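Local coordinates for protein phosphodiesterase (Trypanosoma brucei brucei, PDB 5H2R) that belongs to the cyclic nucleotide phosphodiesterase family of all-helical proteins and holds zinc and magnesium beside a pocket occupied by the ligand LLN, at residues Val85-Phe90 with Met258-Glu263; Gly293-Ile298 with Ser326-Trp331; Gly241-Val246 with Ala303-Lys308. All blocks are in the same frame, centred on the assembly; numbering follows the deposited sequence.

Contact 1 of 3, residues Val85-Phe90 with Met258-Glu263. With LLN ((4~{a}~{S},8~{a}~{R})-2-cycloheptyl-4-[4-(2-hydroxyethyloxy)-3-[2-(2-oxidanylideneimidazolidin-1-yl)ethoxy]phenyl]-4~{a},5,8,8~{a}-tetrahydrophthalazin-1-one), chain E.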
loop_
_atom_site.group_PDB
_atom_site.type_symbol
_atom_site.label_atom_id
_atom_site.label_comp_id
_atom_site.label_asym_id
_atom_site.label_seq_id
_atom_site.Cartn_x
_atom_site.Cartn_y
_atom_site.Cartn_z
ATOM N N VAL A 85 6.842 1.863 13.756
ATOM C CA VAL A 85 7.893 1.052 13.139
ATOM C C VAL A 85 8.556 1.898 12.022
ATOM O O VAL A 85 7.941 2.878 11.611
ATOM C CB VAL A 85 7.407 -0.344 12.656
ATOM C CG1 VAL A 85 6.944 -1.208 13.830
ATOM C CG2 VAL A 85 6.313 -0.218 11.615
ATOM N N PRO A 86 9.800 1.616 11.567
ATOM C CA PRO A 86 10.441 2.531 10.606
ATOM C C PRO A 86 9.789 2.628 9.217
ATOM O O PRO A 86 9.764 3.728 8.651
ATOM C CB PRO A 86 11.886 2.025 10.517
ATOM C CG PRO A 86 12.071 1.138 11.719
ATOM C CD PRO A 86 10.728 0.550 11.992
ATOM N N TYR A 87 9.233 1.517 8.705
ATOM C CA TYR A 87 8.633 1.472 7.359
ATOM C C TYR A 87 7.118 1.226 7.328
ATOM O O TYR A 87 6.401 2.043 6.764
ATOM C CB TYR A 87 9.355 0.444 6.470
ATOM C CG TYR A 87 8.854 0.476 5.046
ATOM C CD1 TYR A 87 9.335 1.419 4.137
ATOM C CD2 TYR A 87 7.800 -0.343 4.641
ATOM C CE1 TYR A 87 8.851 1.474 2.830
ATOM C CE2 TYR A 87 7.285 -0.274 3.350
ATOM C CZ TYR A 87 7.815 0.633 2.444
ATOM O OH TYR A 87 7.290 0.690 1.177
ATOM N N HIS A 88 6.633 0.079 7.870
ATOM C CA HIS A 88 5.209 -0.249 7.842
ATOM C C HIS A 88 4.363 0.529 8.896
ATOM O O HIS A 88 3.631 -0.060 9.711
ATOM C CB HIS A 88 5.029 -1.756 7.952
ATOM C CG HIS A 88 5.412 -2.497 6.715
ATOM N ND1 HIS A 88 6.561 -3.253 6.659
ATOM C CD2 HIS A 88 4.775 -2.582 5.525
ATOM C CE1 HIS A 88 6.594 -3.767 5.445
ATOM N NE2 HIS A 88 5.536 -3.400 4.730
ATOM N N ASN A 89 4.488 1.869 8.870
ATOM C CA ASN A 89 3.757 2.771 9.763
ATOM C C ASN A 89 2.637 3.429 8.941
ATOM O O ASN A 89 2.508 3.128 7.753
ATOM C CB ASN A 89 4.716 3.823 10.375
ATOM C CG ASN A 89 5.521 4.555 9.336
ATOM O OD1 ASN A 89 4.998 5.003 8.312
ATOM N ND2 ASN A 89 6.821 4.600 9.526
ATOM N N PHE A 90 1.853 4.344 9.545
ATOM C CA PHE A 90 0.753 5.026 8.848
ATOM C C PHE A 90 1.169 5.743 7.563
ATOM O O PHE A 90 0.366 5.799 6.619
ATOM C CB PHE A 90 0.026 5.999 9.794
ATOM C CG PHE A 90 -1.262 6.604 9.264
ATOM C CD1 PHE A 90 -2.309 5.790 8.837
ATOM C CD2 PHE A 90 -1.449 7.984 9.257
ATOM C CE1 PHE A 90 -3.514 6.352 8.369
ATOM C CE2 PHE A 90 -2.637 8.546 8.776
ATOM C CZ PHE A 90 -3.668 7.729 8.341
ATOM N N MET A 258 16.006 3.891 3.196
ATOM C CA MET A 258 16.552 4.000 4.560
ATOM C C MET A 258 15.558 3.470 5.609
ATOM O O MET A 258 15.975 2.859 6.593
ATOM C CB MET A 258 16.880 5.461 4.902
ATOM C CG MET A 258 18.046 6.052 4.128
ATOM S SD MET A 258 18.108 7.859 4.340
ATOM C CE MET A 258 18.402 7.988 6.128
ATOM N N ALA A 259 14.260 3.750 5.425
ATOM C CA ALA A 259 13.191 3.313 6.336
ATOM C C ALA A 259 13.047 1.779 6.318
ATOM O O ALA A 259 13.049 1.144 7.381
ATOM C CB ALA A 259 11.862 3.985 5.959
ATOM N N VAL A 260 12.965 1.188 5.107
ATOM C CA VAL A 260 12.812 -0.264 4.954
ATOM C C VAL A 260 14.070 -0.993 5.455
ATOM O O VAL A 260 13.954 -2.092 5.996
ATOM C CB VAL A 260 12.364 -0.695 3.532
ATOM C CG1 VAL A 260 13.528 -0.762 2.538
ATOM C CG2 VAL A 260 11.593 -2.013 3.574
ATOM N N THR A 261 15.249 -0.363 5.295
ATOM C CA THR A 261 16.545 -0.909 5.740
ATOM C C THR A 261 16.538 -1.063 7.253
ATOM O O THR A 261 16.850 -2.148 7.741
ATOM C CB THR A 261 17.704 -0.046 5.193
ATOM O OG1 THR A 261 17.737 -0.217 3.785
ATOM C CG2 THR A 261 19.073 -0.423 5.773
ATOM N N GLU A 262 16.167 0.018 7.977
ATOM C CA GLU A 262 16.114 0.060 9.442
ATOM C C GLU A 262 15.101 -0.927 9.999
ATOM O O GLU A 262 15.406 -1.621 10.965
ATOM C CB GLU A 262 15.859 1.489 9.947
ATOM C CG GLU A 262 15.984 1.689 11.451
ATOM C CD GLU A 262 17.189 1.106 12.177
ATOM O OE1 GLU A 262 17.007 0.724 13.352
ATOM O OE2 GLU A 262 18.289 0.994 11.583
ATOM N N GLU A 263 13.921 -1.034 9.361
ATOM C CA GLU A 263 12.919 -1.993 9.803
ATOM C C GLU A 263 13.437 -3.425 9.641
ATOM O O GLU A 263 13.335 -4.218 10.575
ATOM C CB GLU A 263 11.629 -1.819 9.002
ATOM C CG GLU A 263 10.531 -2.643 9.624
ATOM C CD GLU A 263 9.200 -2.333 9.005
ATOM O OE1 GLU A 263 8.653 -1.251 9.299
ATOM O OE2 GLU A 263 8.676 -3.204 8.281
HETATM C C1 LLN E . 12.153 1.007 -0.656
HETATM C C2 LLN E . 11.821 -1.398 -0.490
HETATM C C3 LLN E . 10.475 -1.271 -0.170
HETATM O O1 LLN E . 12.659 -0.340 -0.773
HETATM O O2 LLN E . 13.758 -2.724 -0.757
HETATM O O3 LLN E . 17.584 -1.481 -0.057
HETATM C C11 LLN E . 17.238 -3.780 2.579
HETATM C C12 LLN E . 17.317 -2.410 0.695
HETATM C C13 LLN E . 9.466 -4.887 0.305
HETATM C C14 LLN E . 10.045 -8.375 -0.194
HETATM C C15 LLN E . 9.892 -8.436 -1.765
HETATM C C16 LLN E . 10.702 -9.437 -2.588
HETATM C C17 LLN E . 12.179 -9.096 -2.762
HETATM C C18 LLN E . 13.065 -9.137 -1.523
HETATM C C19 LLN E . 12.693 -8.196 -0.382
HETATM C C20 LLN E . 11.458 -8.601 0.426
HETATM C C21 LLN E . 8.178 -7.285 1.005
HETATM C C22 LLN E . 7.619 -5.970 1.522
HETATM C C23 LLN E . 6.104 -6.042 1.771
HETATM C C24 LLN E . 5.325 -5.932 0.497
HETATM C C25 LLN E . 5.778 -5.304 -0.573
HETATM C C26 LLN E . 7.214 -4.885 -0.753
HETATM C C27 LLN E . 7.978 -4.792 0.580
HETATM O O4 LLN E . 7.581 -8.344 1.109
HETATM N N3 LLN E . 9.391 -7.188 0.394
HETATM N N2 LLN E . 10.091 -6.010 0.218
HETATM C C5 LLN E . 10.287 -3.675 0.049
HETATM C C4 LLN E . 9.717 -2.400 0.099
HETATM C C6 LLN E . 11.635 -3.805 -0.273
HETATM C C7 LLN E . 12.399 -2.686 -0.577
HETATM C C LLN E . 12.848 1.912 -1.643
HETATM O O LLN E . 12.601 1.520 -2.980
HETATM C C8 LLN E . 14.412 -3.999 -0.850
HETATM C C9 LLN E . 15.905 -3.752 -0.935
HETATM N N LLN E . 16.530 -3.491 0.374
HETATM N N1 LLN E . 17.731 -2.554 1.964
HETATM C C10 LLN E . 16.218 -4.283 1.565
#

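Contact 2 of 3, residues Gly293-Ile298 with Ser326-Trp331. With LLN ((4~{a}~{S},8~{a}~{R})-2-cycloheptyl-4-[4-(2-hydroxyethyloxy)-3-[2-(2-oxidanylideneimidazolidin-1-yl)ethoxy]phenyl]-4~{a},5,8,8~{a}-tetrahydrophthalazin-1-one), chain E.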
loop_
_atom_site.group_PDB
_atom_site.type_symbol
_atom_site.label_atom_id
_atom_site.label_comp_id
_atom_site.label_asym_id
_atom_site.label_seq_id
_atom_site.Cartn_x
_atom_site.Cartn_y
_atom_site.Cartn_z
ATOM N N GLY A 293 21.198 -3.190 -2.333
ATOM C CA GLY A 293 19.875 -3.690 -1.976
ATOM C C GLY A 293 18.825 -3.233 -2.968
ATOM O O GLY A 293 18.084 -4.051 -3.513
ATOM N N GLN A 294 18.825 -1.930 -3.258
ATOM C CA GLN A 294 17.920 -1.286 -4.210
ATOM C C GLN A 294 18.083 -1.785 -5.654
ATOM O O GLN A 294 17.073 -2.040 -6.316
ATOM C CB GLN A 294 18.044 0.243 -4.116
ATOM C CG GLN A 294 17.455 0.793 -2.814
ATOM C CD GLN A 294 15.985 0.477 -2.734
ATOM O OE1 GLN A 294 15.214 0.865 -3.603
ATOM N NE2 GLN A 294 15.600 -0.367 -1.784
ATOM N N ILE A 295 19.339 -1.951 -6.137
ATOM C CA ILE A 295 19.619 -2.436 -7.498
ATOM C C ILE A 295 19.070 -3.865 -7.679
ATOM O O ILE A 295 18.398 -4.135 -8.673
ATOM C CB ILE A 295 21.131 -2.287 -7.869
ATOM C CG1 ILE A 295 21.495 -0.805 -8.066
ATOM C CG2 ILE A 295 21.487 -3.088 -9.137
ATOM C CD1 ILE A 295 22.959 -0.469 -7.806
ATOM N N GLY A 296 19.318 -4.728 -6.690
ATOM C CA GLY A 296 18.827 -6.104 -6.676
ATOM C C GLY A 296 17.309 -6.119 -6.684
ATOM O O GLY A 296 16.704 -6.861 -7.458
ATOM N N PHE A 297 16.699 -5.250 -5.843
ATOM C CA PHE A 297 15.244 -5.104 -5.725
ATOM C C PHE A 297 14.620 -4.692 -7.058
ATOM O O PHE A 297 13.684 -5.336 -7.541
ATOM C CB PHE A 297 14.876 -4.124 -4.592
ATOM C CG PHE A 297 13.385 -3.991 -4.378
ATOM C CD1 PHE A 297 12.588 -5.118 -4.163
ATOM C CD2 PHE A 297 12.779 -2.745 -4.376
ATOM C CE1 PHE A 297 11.205 -4.997 -3.981
ATOM C CE2 PHE A 297 11.397 -2.622 -4.185
ATOM C CZ PHE A 297 10.620 -3.749 -3.985
ATOM N N ILE A 298 15.202 -3.670 -7.685
ATOM C CA ILE A 298 14.784 -3.218 -9.006
ATOM C C ILE A 298 14.944 -4.327 -10.070
ATOM O O ILE A 298 13.952 -4.691 -10.702
ATOM C CB ILE A 298 15.499 -1.899 -9.368
ATOM C CG1 ILE A 298 14.922 -0.737 -8.518
ATOM C CG2 ILE A 298 15.392 -1.609 -10.877
ATOM C CD1 ILE A 298 15.858 0.422 -8.281
ATOM N N SER A 326 16.004 5.348 -13.931
ATOM C CA SER A 326 16.765 6.534 -13.553
ATOM C C SER A 326 17.310 6.385 -12.130
ATOM O O SER A 326 18.430 6.824 -11.849
ATOM C CB SER A 326 15.886 7.774 -13.622
ATOM O OG SER A 326 16.593 8.887 -13.102
ATOM N N ASN A 327 16.492 5.793 -11.229
ATOM C CA ASN A 327 16.909 5.562 -9.861
ATOM C C ASN A 327 17.958 4.447 -9.812
ATOM O O ASN A 327 18.922 4.573 -9.058
ATOM C CB ASN A 327 15.707 5.266 -8.966
ATOM C CG ASN A 327 14.919 6.496 -8.565
ATOM O OD1 ASN A 327 15.381 7.643 -8.637
ATOM N ND2 ASN A 327 13.719 6.277 -8.081
ATOM N N ARG A 328 17.795 3.394 -10.651
ATOM C CA ARG A 328 18.728 2.258 -10.736
ATOM C C ARG A 328 20.122 2.771 -11.135
ATOM O O ARG A 328 21.110 2.382 -10.517
ATOM C CB ARG A 328 18.223 1.197 -11.726
ATOM C CG ARG A 328 18.961 -0.145 -11.637
ATOM C CD ARG A 328 19.298 -0.690 -13.010
ATOM N NE ARG A 328 19.938 -2.004 -12.946
ATOM C CZ ARG A 328 21.256 -2.209 -12.907
ATOM N NH1 ARG A 328 22.097 -1.181 -12.923
ATOM N NH2 ARG A 328 21.741 -3.442 -12.851
ATOM N N ALA A 329 20.170 3.695 -12.121
ATOM C CA ALA A 329 21.377 4.364 -12.605
ATOM C C ALA A 329 21.998 5.228 -11.505
ATOM O O ALA A 329 23.219 5.205 -11.323
ATOM C CB ALA A 329 21.037 5.215 -13.804
ATOM N N GLN A 330 21.164 5.948 -10.739
ATOM C CA GLN A 330 21.658 6.763 -9.630
ATOM C C GLN A 330 22.267 5.896 -8.506
ATOM O O GLN A 330 23.344 6.230 -8.012
ATOM C CB GLN A 330 20.570 7.707 -9.094
ATOM C CG GLN A 330 20.953 9.192 -9.058
ATOM C CD GLN A 330 22.335 9.478 -8.516
ATOM O OE1 GLN A 330 22.681 9.125 -7.383
ATOM N NE2 GLN A 330 23.154 10.142 -9.316
ATOM N N TRP A 331 21.623 4.764 -8.146
ATOM C CA TRP A 331 22.171 3.871 -7.107
ATOM C C TRP A 331 23.510 3.249 -7.557
ATOM O O TRP A 331 24.374 3.008 -6.720
ATOM C CB TRP A 331 21.195 2.755 -6.718
ATOM C CG TRP A 331 19.966 3.180 -5.970
ATOM C CD1 TRP A 331 18.676 2.995 -6.365
ATOM C CD2 TRP A 331 19.907 3.737 -4.647
ATOM N NE1 TRP A 331 17.814 3.432 -5.388
ATOM C CE2 TRP A 331 18.540 3.884 -4.318
ATOM C CE3 TRP A 331 20.876 4.136 -3.706
ATOM C CZ2 TRP A 331 18.114 4.411 -3.090
ATOM C CZ3 TRP A 331 20.454 4.650 -2.488
ATOM C CH2 TRP A 331 19.089 4.778 -2.187
HETATM C C1 LLN E . 12.153 1.007 -0.656
HETATM C C2 LLN E . 11.821 -1.398 -0.490
HETATM C C3 LLN E . 10.475 -1.271 -0.170
HETATM O O1 LLN E . 12.659 -0.340 -0.773
HETATM O O2 LLN E . 13.758 -2.724 -0.757
HETATM O O3 LLN E . 17.584 -1.481 -0.057
HETATM C C11 LLN E . 17.238 -3.780 2.579
HETATM C C12 LLN E . 17.317 -2.410 0.695
HETATM C C13 LLN E . 9.466 -4.887 0.305
HETATM C C14 LLN E . 10.045 -8.375 -0.194
HETATM C C15 LLN E . 9.892 -8.436 -1.765
HETATM C C16 LLN E . 10.702 -9.437 -2.588
HETATM C C17 LLN E . 12.179 -9.096 -2.762
HETATM C C18 LLN E . 13.065 -9.137 -1.523
HETATM C C19 LLN E . 12.693 -8.196 -0.382
HETATM C C20 LLN E . 11.458 -8.601 0.426
HETATM C C21 LLN E . 8.178 -7.285 1.005
HETATM C C22 LLN E . 7.619 -5.970 1.522
HETATM C C23 LLN E . 6.104 -6.042 1.771
HETATM C C24 LLN E . 5.325 -5.932 0.497
HETATM C C25 LLN E . 5.778 -5.304 -0.573
HETATM C C26 LLN E . 7.214 -4.885 -0.753
HETATM C C27 LLN E . 7.978 -4.792 0.580
HETATM O O4 LLN E . 7.581 -8.344 1.109
HETATM N N3 LLN E . 9.391 -7.188 0.394
HETATM N N2 LLN E . 10.091 -6.010 0.218
HETATM C C5 LLN E . 10.287 -3.675 0.049
HETATM C C4 LLN E . 9.717 -2.400 0.099
HETATM C C6 LLN E . 11.635 -3.805 -0.273
HETATM C C7 LLN E . 12.399 -2.686 -0.577
HETATM C C LLN E . 12.848 1.912 -1.643
HETATM O O LLN E . 12.601 1.520 -2.980
HETATM C C8 LLN E . 14.412 -3.999 -0.850
HETATM C C9 LLN E . 15.905 -3.752 -0.935
HETATM N N LLN E . 16.530 -3.491 0.374
HETATM N N1 LLN E . 17.731 -2.554 1.964
HETATM C C10 LLN E . 16.218 -4.283 1.565
HETATM O O HOH W 1 14.995 2.874 -5.398
#

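Contact 3 of 3, residues Gly241-Val246 with Ala303-Lys308. With ZN (zinc ion), chain C; LLN ((4~{a}~{S},8~{a}~{R})-2-cycloheptyl-4-[4-(2-hydroxyethyloxy)-3-[2-(2-oxidanylideneimidazolidin-1-yl)ethoxy]phenyl]-4~{a},5,8,8~{a}-tetrahydrophthalazin-1-one), chain E.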
loop_
_atom_site.group_PDB
_atom_site.type_symbol
_atom_site.label_atom_id
_atom_site.label_comp_id
_atom_site.label_asym_id
_atom_site.label_seq_id
_atom_site.Cartn_x
_atom_site.Cartn_y
_atom_site.Cartn_z
ATOM N N GLY A 241 1.325 -0.164 -6.154
ATOM C CA GLY A 241 1.402 0.857 -5.114
ATOM C C GLY A 241 2.376 0.403 -4.033
ATOM O O GLY A 241 3.225 1.173 -3.585
ATOM N N ASP A 242 2.295 -0.880 -3.639
ATOM C CA ASP A 242 3.175 -1.460 -2.607
ATOM C C ASP A 242 4.695 -1.433 -2.936
ATOM O O ASP A 242 5.513 -1.234 -2.032
ATOM C CB ASP A 242 2.727 -2.879 -2.275
ATOM C CG ASP A 242 2.542 -3.165 -0.800
ATOM O OD1 ASP A 242 2.781 -2.249 0.026
ATOM O OD2 ASP A 242 2.120 -4.281 -0.472
ATOM N N ILE A 243 5.057 -1.654 -4.208
ATOM C CA ILE A 243 6.466 -1.652 -4.658
ATOM C C ILE A 243 6.796 -0.380 -5.474
ATOM O O ILE A 243 7.758 -0.361 -6.253
ATOM C CB ILE A 243 6.845 -2.973 -5.377
ATOM C CG1 ILE A 243 5.989 -3.227 -6.647
ATOM C CG2 ILE A 243 6.774 -4.160 -4.398
ATOM C CD1 ILE A 243 6.670 -4.239 -7.703
ATOM N N SER A 244 6.025 0.713 -5.228
ATOM C CA SER A 244 6.144 1.987 -5.949
ATOM C C SER A 244 7.254 2.937 -5.464
ATOM O O SER A 244 7.472 3.957 -6.121
ATOM C CB SER A 244 4.806 2.725 -5.929
ATOM O OG SER A 244 4.560 3.252 -4.636
ATOM N N ASN A 245 7.898 2.669 -4.297
ATOM C CA ASN A 245 8.963 3.562 -3.790
ATOM C C ASN A 245 10.120 3.708 -4.792
ATOM O O ASN A 245 10.795 4.734 -4.783
ATOM C CB ASN A 245 9.535 3.102 -2.451
ATOM C CG ASN A 245 8.581 2.950 -1.279
ATOM O OD1 ASN A 245 8.875 2.184 -0.366
ATOM N ND2 ASN A 245 7.501 3.742 -1.193
ATOM N N VAL A 246 10.340 2.685 -5.645
ATOM C CA VAL A 246 11.401 2.709 -6.670
ATOM C C VAL A 246 11.077 3.691 -7.804
ATOM O O VAL A 246 12.009 4.159 -8.455
ATOM C CB VAL A 246 11.764 1.295 -7.224
ATOM C CG1 VAL A 246 12.315 0.401 -6.121
ATOM C CG2 VAL A 246 10.573 0.640 -7.913
ATOM N N ALA A 303 11.626 -3.547 -11.654
ATOM C CA ALA A 303 11.709 -3.285 -13.102
ATOM C C ALA A 303 10.888 -4.296 -13.968
ATOM O O ALA A 303 10.001 -3.823 -14.689
ATOM C CB ALA A 303 13.169 -3.200 -13.567
ATOM N N PRO A 304 11.043 -5.658 -13.864
ATOM C CA PRO A 304 10.208 -6.548 -14.697
ATOM C C PRO A 304 8.711 -6.399 -14.433
ATOM O O PRO A 304 7.933 -6.520 -15.367
ATOM C CB PRO A 304 10.697 -7.956 -14.330
ATOM C CG PRO A 304 12.069 -7.750 -13.802
ATOM C CD PRO A 304 12.009 -6.450 -13.073
ATOM N N PHE A 305 8.307 -6.111 -13.172
ATOM C CA PHE A 305 6.899 -5.943 -12.833
ATOM C C PHE A 305 6.273 -4.779 -13.618
ATOM O O PHE A 305 5.252 -4.988 -14.282
ATOM C CB PHE A 305 6.697 -5.722 -11.319
ATOM C CG PHE A 305 5.254 -5.457 -10.944
ATOM C CD1 PHE A 305 4.351 -6.505 -10.799
ATOM C CD2 PHE A 305 4.790 -4.158 -10.777
ATOM C CE1 PHE A 305 3.024 -6.259 -10.440
ATOM C CE2 PHE A 305 3.465 -3.915 -10.409
ATOM C CZ PHE A 305 2.592 -4.966 -10.237
ATOM N N PHE A 306 6.848 -3.572 -13.475
ATOM C CA PHE A 306 6.343 -2.353 -14.113
ATOM C C PHE A 306 6.393 -2.442 -15.644
ATOM O O PHE A 306 5.388 -2.158 -16.300
ATOM C CB PHE A 306 7.034 -1.082 -13.568
ATOM C CG PHE A 306 6.547 -0.674 -12.190
ATOM C CD1 PHE A 306 5.244 -0.212 -12.001
ATOM C CD2 PHE A 306 7.378 -0.779 -11.079
ATOM C CE1 PHE A 306 4.778 0.124 -10.724
ATOM C CE2 PHE A 306 6.908 -0.448 -9.795
ATOM C CZ PHE A 306 5.615 0.018 -9.633
ATOM N N GLN A 307 7.527 -2.926 -16.200
ATOM C CA GLN A 307 7.706 -3.096 -17.642
ATOM C C GLN A 307 6.638 -4.019 -18.260
ATOM O O GLN A 307 6.013 -3.621 -19.239
ATOM C CB GLN A 307 9.154 -3.556 -17.956
ATOM C CG GLN A 307 9.564 -3.468 -19.441
ATOM C CD GLN A 307 10.134 -2.120 -19.808
ATOM O OE1 GLN A 307 11.253 -1.761 -19.423
ATOM N NE2 GLN A 307 9.394 -1.359 -20.600
ATOM N N LYS A 308 6.396 -5.204 -17.673
ATOM C CA LYS A 308 5.404 -6.176 -18.148
ATOM C C LYS A 308 3.960 -5.659 -18.088
ATOM O O LYS A 308 3.224 -5.850 -19.053
ATOM C CB LYS A 308 5.508 -7.509 -17.398
ATOM C CG LYS A 308 6.719 -8.370 -17.767
ATOM C CD LYS A 308 6.937 -9.457 -16.682
ATOM C CE LYS A 308 8.029 -10.439 -17.041
ATOM N NZ LYS A 308 8.205 -11.491 -15.996
HETATM ZN ZN ZN C . 2.378 -2.282 2.190
HETATM C C1 LLN E . 12.153 1.007 -0.656
HETATM C C2 LLN E . 11.821 -1.398 -0.490
HETATM C C3 LLN E . 10.475 -1.271 -0.170
HETATM O O1 LLN E . 12.659 -0.340 -0.773
HETATM O O2 LLN E . 13.758 -2.724 -0.757
HETATM O O3 LLN E . 17.584 -1.481 -0.057
HETATM C C11 LLN E . 17.238 -3.780 2.579
HETATM C C12 LLN E . 17.317 -2.410 0.695
HETATM C C13 LLN E . 9.466 -4.887 0.305
HETATM C C14 LLN E . 10.045 -8.375 -0.194
HETATM C C15 LLN E . 9.892 -8.436 -1.765
HETATM C C16 LLN E . 10.702 -9.437 -2.588
HETATM C C17 LLN E . 12.179 -9.096 -2.762
HETATM C C18 LLN E . 13.065 -9.137 -1.523
HETATM C C19 LLN E . 12.693 -8.196 -0.382
HETATM C C20 LLN E . 11.458 -8.601 0.426
HETATM C C21 LLN E . 8.178 -7.285 1.005
HETATM C C22 LLN E . 7.619 -5.970 1.522
HETATM C C23 LLN E . 6.104 -6.042 1.771
HETATM C C24 LLN E . 5.325 -5.932 0.497
HETATM C C25 LLN E . 5.778 -5.304 -0.573
HETATM C C26 LLN E . 7.214 -4.885 -0.753
HETATM C C27 LLN E . 7.978 -4.792 0.580
HETATM O O4 LLN E . 7.581 -8.344 1.109
HETATM N N3 LLN E . 9.391 -7.188 0.394
HETATM N N2 LLN E . 10.091 -6.010 0.218
HETATM C C5 LLN E . 10.287 -3.675 0.049
HETATM C C4 LLN E . 9.717 -2.400 0.099
HETATM C C6 LLN E . 11.635 -3.805 -0.273
HETATM C C7 LLN E . 12.399 -2.686 -0.577
HETATM C C LLN E . 12.848 1.912 -1.643
HETATM O O LLN E . 12.601 1.520 -2.980
HETATM C C8 LLN E . 14.412 -3.999 -0.850
HETATM C C9 LLN E . 15.905 -3.752 -0.935
HETATM N N LLN E . 16.530 -3.491 0.374
HETATM N N1 LLN E . 17.731 -2.554 1.964
HETATM C C10 LLN E . 16.218 -4.283 1.565
HETATM O O HOH W 2 2.244 -4.600 2.122
HETATM O O HOH W 3 4.482 -3.036 2.242
#

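Contact 1 of 3, residues Val85-Phe90 with Met258-Glu263
The carboxylate of Glu263, on helix 250-274, reaches into the loop 85-90 and takes three N-H groups from two consecutive residues. OE1 accepts two of them: the backbone N of Tyr87 lies 2.9 Å from it and approaches from above the carboxylate plane, while the backbone N of His88, at 2.8 Å, comes in on the syn side. His88 ND1 donates to the other oxygen, OE2, at 2.7 Å, on its syn lone pair, with the acceptor near the ring plane at the imidazole edge. Ring and carboxylate planes stand 35° apart. Glutamate suits this place because its chain, extended beyond CG, can span from the helix to the loop, and a bidentate acid can fix both the turn and the rotation of the imidazole. His88 is the centre of an inverse gamma turn, and both its backbone N-H and its ring N-H meet the same acid.

Beside this polar grip lies an apolar layer. The Tyr87 ring, with CG anti to the backbone N (chi1 -174°), runs alongside Val260, whose CG2 sits over one face, 4.2 Å from the ring centroid, as a CH-pi contact. Ala259 CB meets the ring at its edge and also touches Pro86 O, 3.4 Å away; a methyl this small is consistent with the loop lying so close to the helix. Pro86 lays its ring across the backbone of Glu263. The Tyr87 hydroxyl is hydrogen-bonded to Asn245 OD1, and Val260 CG1 touches LLN. A histidine held by a glutamate through ND1, close to both metals, is characteristic of the phosphodiesterase active-site pocket.

Contact 2 of 3, residues Gly293-Ile298 with Ser326-Trp331
Trp331 lays one face of its indole against Gln294, whose CB stands 3.5 Å from the centroid of the five-membered ring and almost on its normal, a CH-pi contact. The amide of Gln294 is turned 60° from the indole plane, and the bend at chi2 (-61°) carries it away from the tryptophan toward LLN. A water joins the two polar ends: it accepts from Trp331 NE1 at 2.9 Å, lying in the plane of the ring at its edge, and donates to Gln294 OE1 at 2.7 Å. Thus the buried indole N-H is satisfied while its face serves as an apolar wall.

Helices 290-312 and 318-334 run roughly antiparallel here, the axes of the segments 293-298 and 326-331 coming within 9.4 Å at 148°. In the phosphodiesterase fold the glutamine on the first of them faces the ligand pocket: NE2 donates to LLN O3 at 2.9 Å and to LLN O1, and OE1 accepts from the LLN hydroxyl O. Phe297 offers one ring face to the phenyl part of LLN, with LLN C7 3.7 Å above its plane.

Two isoleucines pack between the helices through their branches. Ile295 slides past Trp331 in the opposite direction, CG1 3.8 Å from Trp331 CB, and sets CG2 over one face of the Arg328 guanidinium. Ile298 CG2 lies against the aliphatic part of Arg328, 3.9 Å from its CG, while Arg328 NE forms a salt bridge with Asp299.

Contact 3 of 3, residues Gly241-Val246 with Ala303-Lys308
Behind the metal and ligand pocket, the turn that ends helix 227-242 is backed by two phenylalanines of helix 290-312. Ile243 meets both: its CD1 comes obliquely to Phe305 CD2, 3.6 Å away, and its carbonyl faces Phe306. Its CG1 stands between the backbone N and the carbonyl carbon (chi1 61°), which sends that branch toward the helix while CG2 goes to LLN, 3.7 Å from LLN C26. Isoleucine, with one long and one short branch, can thus serve the apolar core and the pocket wall at once.

Phe306 turns its edge to the turn, with CE2 3.6 Å from Ile243 O and that oxygen near the ring plane, which would bring the slightly positive rim of the ring to a carbonyl oxygen. Phe305 CD2 lies over the centre of one Phe306 face, and Val246 CG2 meets the ring obliquely.

In this phosphodiesterase fold the helix end also carries a metal ligand. Asp242 OD1 binds zinc at 2.2 Å, together with two waters, His92, His128 and Asp129, while OD2 accepts from one of those waters at 2.6 Å. One residue on, Ile243 leaves helical geometry, and Ser244 folds back, its OG donating to Gly241 O at 2.7 Å and its backbone N to the same oxygen. A short hydroxyl side chain suits this turn because it can reach a carbonyl of the final helical turn. Asn245 CB and Val246 CG1 line the pocket against LLN, the latter 3.3 Å from the hydroxyl O of the ligand.

In the fold
All three contacts border LLN, but they use different chemistry. Contact 1, partly buried, ties a loop to helix 250-274 through a carboxylate that accepts three N-H groups. Contacts 2 and 3 share helix 290-312 and have no direct hydrogen bond between their own segments. Contact 3, the deeper, sets two aromatic rings against a turn; contact 2 lies farther out, with Ile295 and Arg328 partly exposed, and joins two helices mainly through apolar and CH-pi packing plus one water. The two are joined by a hydrogen bond from Asn327 ND2 to Val246 O (2.7 Å). Contacts 1 and 3 lie on the metal side of the pocket and touch through Tyr87 and Asn245; contact 2 sits farther from zinc and includes helix 318-334, the last of the chain.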